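Local atomic coordinates of leukotriene A-4 hydrolase (Saccharomyces cerevisiae, PDB entry 2XQ0), a protein that cleaves amino-terminal residues from di- and tripeptides as a zinc aminopeptidase and, more weakly, opens epoxides such as leukotriene A4. Residues A[211-219]-A[226-234]; A[556-564]-A[582-591]. All coordinates share one frame; numbering follows the deposited sequence.

Contact 1 (A[211-219]-A[226-234])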
ATOM      1  N   SER A 211      -3.111 -13.460  13.601  1.00 21.85           N
ATOM      2  CA  SER A 211      -3.744 -14.286  14.617  1.00 19.66           C
ATOM      3  C   SER A 211      -3.966 -13.464  15.841  1.00 23.55           C
ATOM      4  O   SER A 211      -3.083 -12.718  16.275  1.00 25.48           O
ATOM      5  CB  SER A 211      -2.895 -15.505  14.939  1.00 21.67           C
ATOM      6  OG  SER A 211      -3.534 -16.312  15.924  1.00 29.42           O
ATOM      7  N   GLY A 212      -5.171 -13.575  16.368  1.00 25.40           N
ATOM      8  CA  GLY A 212      -5.526 -12.908  17.601  1.00 26.87           C
ATOM      9  C   GLY A 212      -6.977 -13.149  17.899  1.00 23.10           C
ATOM     10  O   GLY A 212      -7.613 -14.019  17.306  1.00 22.90           O
ATOM     11  N   ASP A 213      -7.505 -12.377  18.840  1.00 30.31           N
ATOM     12  CA  ASP A 213      -8.903 -12.504  19.220  1.00 38.62           C
ATOM     13  C   ASP A 213      -9.767 -11.895  18.132  1.00 38.28           C
ATOM     14  O   ASP A 213     -10.192 -10.749  18.221  1.00 44.23           O
ATOM     15  CB  ASP A 213      -9.168 -11.821  20.566  1.00 36.41           C
ATOM     16  CG  ASP A 213     -10.598 -11.976  21.018  1.00 47.43           C
ATOM     17  OD1 ASP A 213     -11.296 -12.845  20.458  1.00 46.68           O
ATOM     18  OD2 ASP A 213     -11.021 -11.225  21.924  1.00 49.32           O
ATOM     19  N   LEU A 214     -10.034 -12.685  17.106  1.00 34.30           N
ATOM     20  CA  LEU A 214     -10.750 -12.209  15.935  1.00 31.90           C
ATOM     21  C   LEU A 214     -12.144 -12.804  15.883  1.00 37.17           C
ATOM     22  O   LEU A 214     -12.333 -14.010  16.070  1.00 45.03           O
ATOM     23  CB  LEU A 214      -9.994 -12.623  14.676  1.00 27.37           C
ATOM     24  CG  LEU A 214      -8.607 -12.010  14.467  1.00 29.76           C
ATOM     25  CD1 LEU A 214      -7.972 -12.549  13.197  1.00 40.70           C
ATOM     26  CD2 LEU A 214      -8.728 -10.494  14.399  1.00 37.90           C
ATOM     27  N   SER A 215     -13.120 -11.955  15.621  1.00 27.84           N
ATOM     28  CA  SER A 215     -14.446 -12.420  15.271  1.00 26.89           C
ATOM     29  C   SER A 215     -14.720 -11.904  13.872  1.00 30.03           C
ATOM     30  O   SER A 215     -13.882 -11.209  13.292  1.00 30.75           O
ATOM     31  CB  SER A 215     -15.488 -11.941  16.291  1.00 44.71           C
ATOM     32  OG  SER A 215     -15.209 -10.644  16.775  1.00 54.54           O
ATOM     33  N   SER A 216     -15.865 -12.273  13.316  1.00 30.05           N
ATOM     34  CA  SER A 216     -16.186 -11.938  11.946  1.00 28.66           C
ATOM     35  C   SER A 216     -17.684 -11.694  11.759  1.00 29.92           C
ATOM     36  O   SER A 216     -18.510 -12.155  12.561  1.00 23.59           O
ATOM     37  CB  SER A 216     -15.733 -13.060  11.023  1.00 30.17           C
ATOM     38  OG  SER A 216     -16.552 -14.189  11.218  1.00 34.06           O
ATOM     39  N   ALA A 217     -18.021 -10.977  10.689  1.00 26.49           N
ATOM     40  CA  ALA A 217     -19.405 -10.601  10.376  1.00 27.57           C
ATOM     41  C   ALA A 217     -19.551 -10.392   8.872  1.00 28.80           C
ATOM     42  O   ALA A 217     -18.652  -9.869   8.220  1.00 24.64           O
ATOM     43  CB  ALA A 217     -19.790  -9.334  11.116  1.00 25.91           C
ATOM     44  N   PRO A 218     -20.686 -10.808   8.311  1.00 28.64           N
ATOM     45  CA  PRO A 218     -20.854 -10.637   6.865  1.00 26.82           C
ATOM     46  C   PRO A 218     -20.998  -9.183   6.437  1.00 28.34           C
ATOM     47  O   PRO A 218     -21.710  -8.414   7.068  1.00 27.94           O
ATOM     48  CB  PRO A 218     -22.146 -11.396   6.576  1.00 26.18           C
ATOM     49  CG  PRO A 218     -22.927 -11.345   7.913  1.00 30.44           C
ATOM     50  CD  PRO A 218     -21.840 -11.482   8.946  1.00 27.25           C
ATOM     51  N   ILE A 219     -20.322  -8.802   5.358  1.00 28.02           N
ATOM     52  CA  ILE A 219     -20.508  -7.461   4.806  1.00 22.13           C
ATOM     53  C   ILE A 219     -21.020  -7.507   3.378  1.00 24.87           C
ATOM     54  O   ILE A 219     -21.153  -6.478   2.735  1.00 28.94           O
ATOM     55  CB  ILE A 219     -19.214  -6.625   4.857  1.00 22.14           C
ATOM     56  CG1 ILE A 219     -18.016  -7.430   4.306  1.00 27.26           C
ATOM     57  CG2 ILE A 219     -18.947  -6.176   6.277  1.00 22.80           C
ATOM     58  CD1 ILE A 219     -16.699  -6.661   4.304  1.00 20.41           C
ATOM     59  N   TYR A 226     -13.258  -9.245   9.373  1.00 20.07           N
ATOM     60  CA  TYR A 226     -12.636  -9.824  10.563  1.00 23.02           C
ATOM     61  C   TYR A 226     -12.020  -8.695  11.376  1.00 29.07           C
ATOM     62  O   TYR A 226     -11.439  -7.789  10.811  1.00 20.94           O
ATOM     63  CB  TYR A 226     -11.549 -10.827  10.170  1.00 19.18           C
ATOM     64  CG  TYR A 226     -12.086 -12.068   9.519  1.00 22.68           C
ATOM     65  CD1 TYR A 226     -12.365 -13.196  10.275  1.00 26.68           C
ATOM     66  CD2 TYR A 226     -12.320 -12.117   8.141  1.00 26.86           C
ATOM     67  CE1 TYR A 226     -12.873 -14.341   9.690  1.00 32.86           C
ATOM     68  CE2 TYR A 226     -12.825 -13.267   7.546  1.00 25.90           C
ATOM     69  CZ  TYR A 226     -13.099 -14.372   8.332  1.00 36.91           C
ATOM     70  OH  TYR A 226     -13.606 -15.526   7.770  1.00 42.56           O
ATOM     71  N   THR A 227     -12.186  -8.723  12.696  1.00 20.52           N
ATOM     72  CA  THR A 227     -11.553  -7.729  13.555  1.00 23.62           C
ATOM     73  C   THR A 227     -11.746  -8.093  15.019  1.00 26.25           C
ATOM     74  O   THR A 227     -12.311  -9.138  15.329  1.00 24.49           O
ATOM     75  CB  THR A 227     -12.063  -6.289  13.303  1.00 30.66           C
ATOM     76  OG1 THR A 227     -11.267  -5.354  14.050  1.00 27.29           O
ATOM     77  CG2 THR A 227     -13.515  -6.144  13.695  1.00 24.73           C
ATOM     78  N   GLU A 228     -11.270  -7.233  15.912  1.00 24.75           N
ATOM     79  CA  GLU A 228     -11.482  -7.456  17.341  1.00 26.21           C
ATOM     80  C   GLU A 228     -12.954  -7.249  17.681  1.00 30.86           C
ATOM     81  O   GLU A 228     -13.597  -6.310  17.177  1.00 27.85           O
ATOM     82  CB  GLU A 228     -10.575  -6.539  18.167  1.00 31.22           C
ATOM     83  CG  GLU A 228      -9.073  -6.810  17.981  1.00 44.83           C
ATOM     84  CD  GLU A 228      -8.185  -5.703  18.549  1.00 52.33           C
ATOM     85  OE1 GLU A 228      -7.892  -4.736  17.806  1.00 50.78           O
ATOM     86  OE2 GLU A 228      -7.779  -5.802  19.732  1.00 47.77           O
ATOM     87  N   PRO A 229     -13.510  -8.129  18.532  1.00 32.63           N
ATOM     88  CA  PRO A 229     -14.940  -8.049  18.863  1.00 35.15           C
ATOM     89  C   PRO A 229     -15.435  -6.626  19.166  1.00 32.17           C
ATOM     90  O   PRO A 229     -16.518  -6.254  18.705  1.00 31.59           O
ATOM     91  CB  PRO A 229     -15.062  -8.949  20.094  1.00 30.76           C
ATOM     92  CG  PRO A 229     -13.948  -9.977  19.903  1.00 35.73           C
ATOM     93  CD  PRO A 229     -12.820  -9.219  19.251  1.00 35.74           C
ATOM     94  N   PHE A 230     -14.656  -5.831  19.896  1.00 29.68           N
ATOM     95  CA  PHE A 230     -15.149  -4.531  20.347  1.00 34.49           C
ATOM     96  C   PHE A 230     -15.483  -3.605  19.180  1.00 39.86           C
ATOM     97  O   PHE A 230     -16.324  -2.702  19.299  1.00 38.50           O
ATOM     98  CB  PHE A 230     -14.161  -3.858  21.309  1.00 37.55           C
ATOM     99  CG  PHE A 230     -13.010  -3.177  20.627  1.00 37.15           C
ATOM    100  CD1 PHE A 230     -13.103  -1.841  20.246  1.00 37.58           C
ATOM    101  CD2 PHE A 230     -11.834  -3.867  20.366  1.00 38.88           C
ATOM    102  CE1 PHE A 230     -12.043  -1.209  19.616  1.00 41.67           C
ATOM    103  CE2 PHE A 230     -10.766  -3.240  19.735  1.00 43.48           C
ATOM    104  CZ  PHE A 230     -10.871  -1.912  19.352  1.00 40.32           C
ATOM    105  N   ARG A 231     -14.841  -3.855  18.046  1.00 33.73           N
ATOM    106  CA  ARG A 231     -14.961  -2.987  16.880  1.00 31.25           C
ATOM    107  C   ARG A 231     -15.771  -3.644  15.761  1.00 31.70           C
ATOM    108  O   ARG A 231     -16.039  -3.026  14.723  1.00 30.17           O
ATOM    109  CB  ARG A 231     -13.551  -2.657  16.371  1.00 41.43           C
ATOM    110  CG  ARG A 231     -13.508  -1.806  15.124  1.00 56.44           C
ATOM    111  CD  ARG A 231     -12.308  -0.885  15.158  1.00 55.67           C
ATOM    112  NE  ARG A 231     -11.074  -1.622  15.393  1.00 45.44           N
ATOM    113  CZ  ARG A 231     -10.011  -1.104  15.998  1.00 40.48           C
ATOM    114  NH1 ARG A 231     -10.039   0.153  16.433  1.00 38.04           N
ATOM    115  NH2 ARG A 231      -8.920  -1.838  16.161  1.00 34.48           N
ATOM    116  N   LEU A 232     -16.167  -4.892  15.977  1.00 26.85           N
ATOM    117  CA  LEU A 232     -16.789  -5.701  14.920  1.00 26.35           C
ATOM    118  C   LEU A 232     -18.011  -5.065  14.266  1.00 31.04           C
ATOM    119  O   LEU A 232     -18.081  -4.944  13.043  1.00 29.37           O
ATOM    120  CB  LEU A 232     -17.117  -7.103  15.439  1.00 24.75           C
ATOM    121  CG  LEU A 232     -17.783  -8.020  14.412  1.00 29.80           C
ATOM    122  CD1 LEU A 232     -16.789  -8.437  13.330  1.00 29.40           C
ATOM    123  CD2 LEU A 232     -18.372  -9.246  15.103  1.00 30.49           C
ATOM    124  N   LYS A 233     -18.984  -4.641  15.062  1.00 26.48           N
ATOM    125  CA  LYS A 233     -20.186  -4.076  14.472  1.00 23.60           C
ATOM    126  C   LYS A 233     -19.938  -2.725  13.805  1.00 23.57           C
ATOM    127  O   LYS A 233     -20.552  -2.418  12.796  1.00 27.89           O
ATOM    128  CB  LYS A 233     -21.326  -4.006  15.495  1.00 30.23           C
ATOM    129  CG  LYS A 233     -21.823  -5.376  15.901  1.00 33.11           C
ATOM    130  CD  LYS A 233     -22.586  -6.061  14.759  1.00 30.95           C
ATOM    131  CE  LYS A 233     -22.538  -7.592  14.891  1.00 30.74           C
ATOM    132  NZ  LYS A 233     -23.418  -8.227  13.864  1.00 32.46           N
ATOM    133  N   ASP A 234     -19.015  -1.928  14.330  1.00 25.56           N
ATOM    134  CA  ASP A 234     -18.691  -0.673  13.661  1.00 28.62           C
ATOM    135  C   ASP A 234     -18.117  -0.953  12.269  1.00 30.11           C
ATOM    136  O   ASP A 234     -18.421  -0.248  11.298  1.00 24.63           O
ATOM    137  CB  ASP A 234     -17.673   0.140  14.465  1.00 32.40           C
ATOM    138  CG  ASP A 234     -18.266   0.758  15.725  1.00 46.50           C
ATOM    139  OD1 ASP A 234     -19.492   0.964  15.771  1.00 40.57           O
ATOM    140  OD2 ASP A 234     -17.501   1.043  16.673  1.00 55.05           O
TER

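Contact 2 (A[556-564]-A[582-591])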
ATOM      1  N   ASN A 556     -13.258  11.286  11.569  1.00 43.89           N
ATOM      2  CA  ASN A 556     -12.430  10.871  10.432  1.00 38.89           C
ATOM      3  C   ASN A 556     -10.977  11.216  10.689  1.00 33.12           C
ATOM      4  O   ASN A 556     -10.620  12.379  10.745  1.00 30.36           O
ATOM      5  CB  ASN A 556     -12.916  11.543   9.146  1.00 38.81           C
ATOM      6  CG  ASN A 556     -12.204  11.017   7.889  1.00 44.04           C
ATOM      7  OD1 ASN A 556     -11.005  10.754   7.897  1.00 45.13           O
ATOM      8  ND2 ASN A 556     -12.956  10.871   6.810  1.00 35.94           N
ATOM      9  N   ALA A 557     -10.136  10.200  10.849  1.00 36.38           N
ATOM     10  CA  ALA A 557      -8.727  10.404  11.175  1.00 37.74           C
ATOM     11  C   ALA A 557      -8.009  11.269  10.153  1.00 36.15           C
ATOM     12  O   ALA A 557      -7.008  11.911  10.468  1.00 36.59           O
ATOM     13  CB  ALA A 557      -8.014   9.059  11.307  1.00 38.65           C
ATOM     14  N   GLU A 558      -8.503  11.259   8.920  1.00 32.00           N
ATOM     15  CA  GLU A 558      -7.904  12.060   7.852  1.00 34.22           C
ATOM     16  C   GLU A 558      -8.130  13.545   8.079  1.00 32.37           C
ATOM     17  O   GLU A 558      -7.234  14.359   7.859  1.00 34.44           O
ATOM     18  CB  GLU A 558      -8.497  11.688   6.489  1.00 33.45           C
ATOM     19  CG  GLU A 558      -8.120  10.320   5.986  1.00 37.18           C
ATOM     20  CD  GLU A 558      -6.819  10.336   5.222  1.00 44.65           C
ATOM     21  OE1 GLU A 558      -6.232  11.431   5.084  1.00 53.83           O
ATOM     22  OE2 GLU A 558      -6.393   9.262   4.751  1.00 41.00           O
ATOM     23  N   VAL A 559      -9.353  13.898   8.474  1.00 39.01           N
ATOM     24  CA  VAL A 559      -9.694  15.285   8.749  1.00 32.83           C
ATOM     25  C   VAL A 559      -9.105  15.708  10.089  1.00 40.88           C
ATOM     26  O   VAL A 559      -8.566  16.804  10.227  1.00 47.29           O
ATOM     27  CB  VAL A 559     -11.210  15.501   8.820  1.00 36.36           C
ATOM     28  CG1 VAL A 559     -11.498  16.902   9.362  1.00 33.89           C
ATOM     29  CG2 VAL A 559     -11.866  15.288   7.440  1.00 33.45           C
ATOM     30  N   VAL A 560      -9.229  14.837  11.081  1.00 39.86           N
ATOM     31  CA  VAL A 560      -8.665  15.106  12.394  1.00 45.51           C
ATOM     32  C   VAL A 560      -7.176  15.426  12.279  1.00 41.02           C
ATOM     33  O   VAL A 560      -6.689  16.350  12.927  1.00 45.07           O
ATOM     34  CB  VAL A 560      -8.891  13.925  13.358  1.00 42.60           C
ATOM     35  CG1 VAL A 560      -7.976  14.040  14.567  1.00 39.89           C
ATOM     36  CG2 VAL A 560     -10.360  13.862  13.777  1.00 43.80           C
ATOM     37  N   PHE A 561      -6.464  14.686  11.433  1.00 41.85           N
ATOM     38  CA  PHE A 561      -5.035  14.919  11.261  1.00 38.80           C
ATOM     39  C   PHE A 561      -4.776  16.299  10.708  1.00 37.41           C
ATOM     40  O   PHE A 561      -3.916  17.014  11.209  1.00 38.52           O
ATOM     41  CB  PHE A 561      -4.390  13.894  10.335  1.00 39.55           C
ATOM     42  CG  PHE A 561      -2.975  14.241   9.963  1.00 40.99           C
ATOM     43  CD1 PHE A 561      -1.919  13.845  10.768  1.00 41.12           C
ATOM     44  CD2 PHE A 561      -2.702  14.995   8.834  1.00 51.06           C
ATOM     45  CE1 PHE A 561      -0.614  14.178  10.446  1.00 45.40           C
ATOM     46  CE2 PHE A 561      -1.402  15.331   8.501  1.00 55.57           C
ATOM     47  CZ  PHE A 561      -0.352  14.919   9.312  1.00 49.68           C
ATOM     48  N   LYS A 562      -5.514  16.664   9.657  1.00 42.14           N
ATOM     49  CA  LYS A 562      -5.401  17.982   9.050  1.00 41.05           C
ATOM     50  C   LYS A 562      -5.725  19.081  10.053  1.00 41.30           C
ATOM     51  O   LYS A 562      -5.038  20.097  10.111  1.00 43.87           O
ATOM     52  CB  LYS A 562      -6.332  18.090   7.849  1.00 45.35           C
ATOM     53  CG  LYS A 562      -5.925  17.203   6.696  1.00 48.52           C
ATOM     54  CD  LYS A 562      -4.575  17.625   6.164  1.00 46.33           C
ATOM     55  CE  LYS A 562      -4.141  16.724   5.032  1.00 44.21           C
ATOM     56  NZ  LYS A 562      -2.779  17.045   4.570  1.00 46.94           N
ATOM     57  N   MET A 563      -6.779  18.872  10.838  1.00 43.07           N
ATOM     58  CA  MET A 563      -7.141  19.810  11.901  1.00 48.29           C
ATOM     59  C   MET A 563      -5.958  20.036  12.821  1.00 46.58           C
ATOM     60  O   MET A 563      -5.620  21.162  13.148  1.00 41.55           O
ATOM     61  CB  MET A 563      -8.322  19.291  12.729  1.00 56.52           C
ATOM     62  CG  MET A 563      -8.538  20.075  14.024  1.00 65.12           C
ATOM     63  SD  MET A 563      -9.578  19.249  15.239  1.00 56.59           S
ATOM     64  CE  MET A 563      -8.581  17.822  15.644  1.00 50.76           C
ATOM     65  N   PHE A 564      -5.324  18.951  13.245  1.00 49.08           N
ATOM     66  CA  PHE A 564      -4.139  19.085  14.085  1.00 53.75           C
ATOM     67  C   PHE A 564      -3.040  19.872  13.374  1.00 52.82           C
ATOM     68  O   PHE A 564      -2.425  20.768  13.964  1.00 50.90           O
ATOM     69  CB  PHE A 564      -3.641  17.718  14.538  1.00 54.19           C
ATOM     70  CG  PHE A 564      -4.333  17.204  15.762  1.00 56.28           C
ATOM     71  CD1 PHE A 564      -4.285  17.919  16.948  1.00 65.53           C
ATOM     72  CD2 PHE A 564      -5.017  16.006  15.739  1.00 47.32           C
ATOM     73  CE1 PHE A 564      -4.916  17.449  18.084  1.00 64.52           C
ATOM     74  CE2 PHE A 564      -5.645  15.527  16.882  1.00 46.93           C
ATOM     75  CZ  PHE A 564      -5.595  16.246  18.047  1.00 56.24           C
ATOM     76  N   TRP A 582      -3.210  12.097  20.745  1.00 54.21           N
ATOM     77  CA  TRP A 582      -3.815  11.456  19.578  1.00 55.53           C
ATOM     78  C   TRP A 582      -2.810  10.542  18.872  1.00 59.31           C
ATOM     79  O   TRP A 582      -3.153   9.455  18.390  1.00 54.95           O
ATOM     80  CB  TRP A 582      -4.320  12.512  18.602  1.00 54.94           C
ATOM     81  CG  TRP A 582      -4.976  11.957  17.372  1.00 56.55           C
ATOM     82  CD1 TRP A 582      -6.248  11.465  17.270  1.00 59.64           C
ATOM     83  CD2 TRP A 582      -4.405  11.861  16.060  1.00 49.88           C
ATOM     84  NE1 TRP A 582      -6.500  11.061  15.982  1.00 48.91           N
ATOM     85  CE2 TRP A 582      -5.389  11.297  15.217  1.00 51.79           C
ATOM     86  CE3 TRP A 582      -3.160  12.193  15.518  1.00 45.62           C
ATOM     87  CZ2 TRP A 582      -5.164  11.061  13.857  1.00 45.75           C
ATOM     88  CZ3 TRP A 582      -2.938  11.956  14.167  1.00 46.24           C
ATOM     89  CH2 TRP A 582      -3.934  11.399  13.352  1.00 42.94           C
ATOM     90  N   LEU A 583      -1.566  11.004  18.811  1.00 57.61           N
ATOM     91  CA  LEU A 583      -0.491  10.275  18.161  1.00 58.31           C
ATOM     92  C   LEU A 583      -0.227   8.957  18.897  1.00 61.10           C
ATOM     93  O   LEU A 583       0.380   8.025  18.360  1.00 64.73           O
ATOM     94  CB  LEU A 583       0.760  11.150  18.143  1.00 66.14           C
ATOM     95  CG  LEU A 583       1.610  11.110  16.880  1.00 63.26           C
ATOM     96  CD1 LEU A 583       1.951   9.675  16.531  1.00 70.86           C
ATOM     97  CD2 LEU A 583       0.879  11.766  15.754  1.00 53.27           C
ATOM     98  N   GLY A 584      -0.694   8.878  20.136  1.00 59.47           N
ATOM     99  CA  GLY A 584      -0.558   7.661  20.907  1.00 64.57           C
ATOM    100  C   GLY A 584      -1.718   6.722  20.649  1.00 64.82           C
ATOM    101  O   GLY A 584      -1.792   5.634  21.229  1.00 66.71           O
ATOM    102  N   THR A 585      -2.625   7.147  19.772  1.00 55.11           N
ATOM    103  CA  THR A 585      -3.824   6.368  19.479  1.00 58.07           C
ATOM    104  C   THR A 585      -3.810   5.769  18.065  1.00 56.23           C
ATOM    105  O   THR A 585      -4.566   4.841  17.781  1.00 59.39           O
ATOM    106  CB  THR A 585      -5.121   7.205  19.697  1.00 52.45           C
ATOM    107  OG1 THR A 585      -5.332   8.079  18.586  1.00 51.83           O
ATOM    108  CG2 THR A 585      -5.027   8.031  20.987  1.00 52.26           C
ATOM    109  N   VAL A 586      -2.953   6.295  17.189  1.00 54.05           N
ATOM    110  CA  VAL A 586      -2.835   5.787  15.818  1.00 55.94           C
ATOM    111  C   VAL A 586      -1.422   5.292  15.488  1.00 50.02           C
ATOM    112  O   VAL A 586      -0.449   5.735  16.087  1.00 54.62           O
ATOM    113  CB  VAL A 586      -3.282   6.836  14.751  1.00 48.06           C
ATOM    114  CG1 VAL A 586      -4.765   7.174  14.909  1.00 54.41           C
ATOM    115  CG2 VAL A 586      -2.432   8.098  14.834  1.00 49.72           C
ATOM    116  N   GLY A 587      -1.326   4.374  14.528  1.00 48.54           N
ATOM    117  CA  GLY A 587      -0.049   3.807  14.117  1.00 43.67           C
ATOM    118  C   GLY A 587       0.206   3.899  12.617  1.00 41.08           C
ATOM    119  O   GLY A 587       1.301   3.601  12.139  1.00 33.79           O
ATOM    120  N   ARG A 588      -0.810   4.309  11.866  1.00 38.93           N
ATOM    121  CA  ARG A 588      -0.671   4.447  10.417  1.00 41.12           C
ATOM    122  C   ARG A 588       0.425   5.456  10.068  1.00 37.11           C
ATOM    123  O   ARG A 588       0.350   6.613  10.468  1.00 36.18           O
ATOM    124  CB  ARG A 588      -2.000   4.879   9.793  1.00 37.65           C
ATOM    125  CG  ARG A 588      -1.988   4.885   8.272  1.00 41.08           C
ATOM    126  CD  ARG A 588      -3.389   5.074   7.711  1.00 39.01           C
ATOM    127  NE  ARG A 588      -3.379   5.116   6.254  1.00 36.75           N
ATOM    128  CZ  ARG A 588      -4.428   5.433   5.506  1.00 35.20           C
ATOM    129  NH1 ARG A 588      -5.588   5.726   6.074  1.00 28.50           N
ATOM    130  NH2 ARG A 588      -4.316   5.451   4.187  1.00 37.86           N
ATOM    131  N   MET A 589       1.437   5.016   9.319  1.00 42.40           N
ATOM    132  CA  MET A 589       2.598   5.868   9.046  1.00 45.96           C
ATOM    133  C   MET A 589       2.208   7.232   8.509  1.00 39.49           C
ATOM    134  O   MET A 589       2.739   8.259   8.943  1.00 45.56           O
ATOM    135  CB  MET A 589       3.585   5.181   8.095  1.00 48.55           C
ATOM    136  CG  MET A 589       4.554   4.249   8.804  1.00 53.40           C
ATOM    137  SD  MET A 589       5.802   3.513   7.728  1.00 58.43           S
ATOM    138  CE  MET A 589       4.802   2.463   6.674  1.00 56.21           C
ATOM    139  N   LYS A 590       1.262   7.244   7.577  1.00 34.73           N
ATOM    140  CA  LYS A 590       0.856   8.498   6.937  1.00 36.67           C
ATOM    141  C   LYS A 590       0.483   9.597   7.941  1.00 36.53           C
ATOM    142  O   LYS A 590       0.615  10.782   7.631  1.00 34.66           O
ATOM    143  CB  LYS A 590      -0.284   8.255   5.936  1.00 47.40           C
ATOM    144  CG  LYS A 590      -1.660   8.696   6.414  1.00 57.86           C
ATOM    145  CD  LYS A 590      -2.769   8.388   5.393  1.00 52.76           C
ATOM    146  CE  LYS A 590      -2.767   9.349   4.215  1.00 48.53           C
ATOM    147  NZ  LYS A 590      -4.043   9.266   3.442  1.00 46.62           N
ATOM    148  N   PHE A 591       0.020   9.217   9.134  1.00 39.54           N
ATOM    149  CA  PHE A 591      -0.323  10.202  10.171  1.00 43.13           C
ATOM    150  C   PHE A 591       0.780  10.364  11.207  1.00 50.34           C
ATOM    151  O   PHE A 591       1.116  11.486  11.604  1.00 47.79           O
ATOM    152  CB  PHE A 591      -1.627   9.841  10.889  1.00 43.76           C
ATOM    153  CG  PHE A 591      -2.791   9.621   9.964  1.00 41.92           C
ATOM    154  CD1 PHE A 591      -3.131  10.573   9.021  1.00 37.13           C
ATOM    155  CD2 PHE A 591      -3.548   8.458  10.049  1.00 41.55           C
ATOM    156  CE1 PHE A 591      -4.198  10.366   8.170  1.00 36.97           C
ATOM    157  CE2 PHE A 591      -4.621   8.249   9.199  1.00 38.40           C
ATOM    158  CZ  PHE A 591      -4.942   9.199   8.263  1.00 37.23           C
TER
HETATM  159  O   HOH W   1      -7.434   6.624   4.352  1.00 43.22           O

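Contact 1 (A[211-219]-A[226-234])
Asp213, the centre of an inverse gamma turn, meets Pro229 where the second strand of the hairpin gives way to a helix. Its backbone O lies 3.2 Å from Pro229 CD, and its carboxylate slants across the proline ring, with CG anti to the backbone N (chi1 -178°). Leu214 sends CD2 alongside the Thr227 carbonyl, while its CA-H makes a CA-H...O contact with Thr227 O. At Ser215 the strands pair in antiparallel register with Thr227: Ser215 N donates to Thr227 O at 2.9 Å, and Thr227 N returns a bond to Ser215 O at 3.1 Å. With OG turned between its own backbone N and carbonyl carbon (chi1 36°), Ser215 rests that atom against Pro229 CA at 3.3 Å. Ser216 faces the other side of the sheet, opposite Tyr226 in the non-hydrogen-bonded pair, and lays CB over the phenol ring in a CH-pi contact, 3.8 Å from the Tyr226 centroid. Ala217 turns back to the helix side, where its CB touches Leu232 CD1 at 3.8 Å. The adjoining strand 264-266 continues the sheet beyond Tyr226 and takes the Thr227 hydroxyl on Val266 O. Two backbone bonds thus fix the strand pairing, whereas the helix start is met by van der Waals contacts, oxygens against the Pro229 ring and Leu232 against Ala217; the buried Asp213 O finds no polar partner in the model.

Contact 2 (A[556-564]-A[582-591])
Glu558 OE2 is gripped from several directions: Lys590 NZ donates to its syn lone pair at 2.7 Å in a salt bridge. A water donates to Glu558 OE2 at 2.9 Å and accepts from Arg588 NH1. Arg588 NH1 itself stands 3.9 Å from Glu558 OE2, a long ion pair through charge alone, as the oxygen lies well out of the guanidinium plane; the Arg588 side chain comes within about 5 Å of bound bestatin, nearest atoms. The bend in the glutamate chain (chi2 -87°) brings the carboxylate to the rim of the Phe591 ring, the two planes 80° apart. Away from the charges, the contact turns apolar. Trp582 is a knob among Ala557, Val560, Phe561 and Phe564, with Val560 CG1 over its indole face, 3.6 Å from NE1, and Phe564 CE2 over the same face at CG. Phe561 CB packs on both Trp582 CH2 and Phe591 CD1. With an alanine in place of Trp582, that hole is likely to lose its knob, leaving Val560 and Phe564 without the indole face they pack on. Helix 557-569 thereby meets the end of helix 576-582 and the start of helix 589-600 in the C-terminal helical domain, with helix 508-519 touching Glu558.

Overall arrangement
Both contacts are partly buried and share no element of structure; their centres are 22 Å apart, and their nearest atoms, about 7 Å apart, do not touch. Contact 1 is local, tying a hairpin to the helix that follows it, and lies away from the annotated sites. Contact 2 brings together helices of the C-terminal domain, with aromatic side chains making up much of its interior. The chemistry follows: the hydrogen bonds across 211-219 and 226-234 are both backbone to backbone, while 556-564 with 582-591 has none of that kind and relies mainly on side chains, a packed indole and a charged cluster. That cluster leads toward the active site, the Arg588 side chain lying beside Gly274 of the substrate site and, by nearest atoms, about 10 Å from the zinc ion.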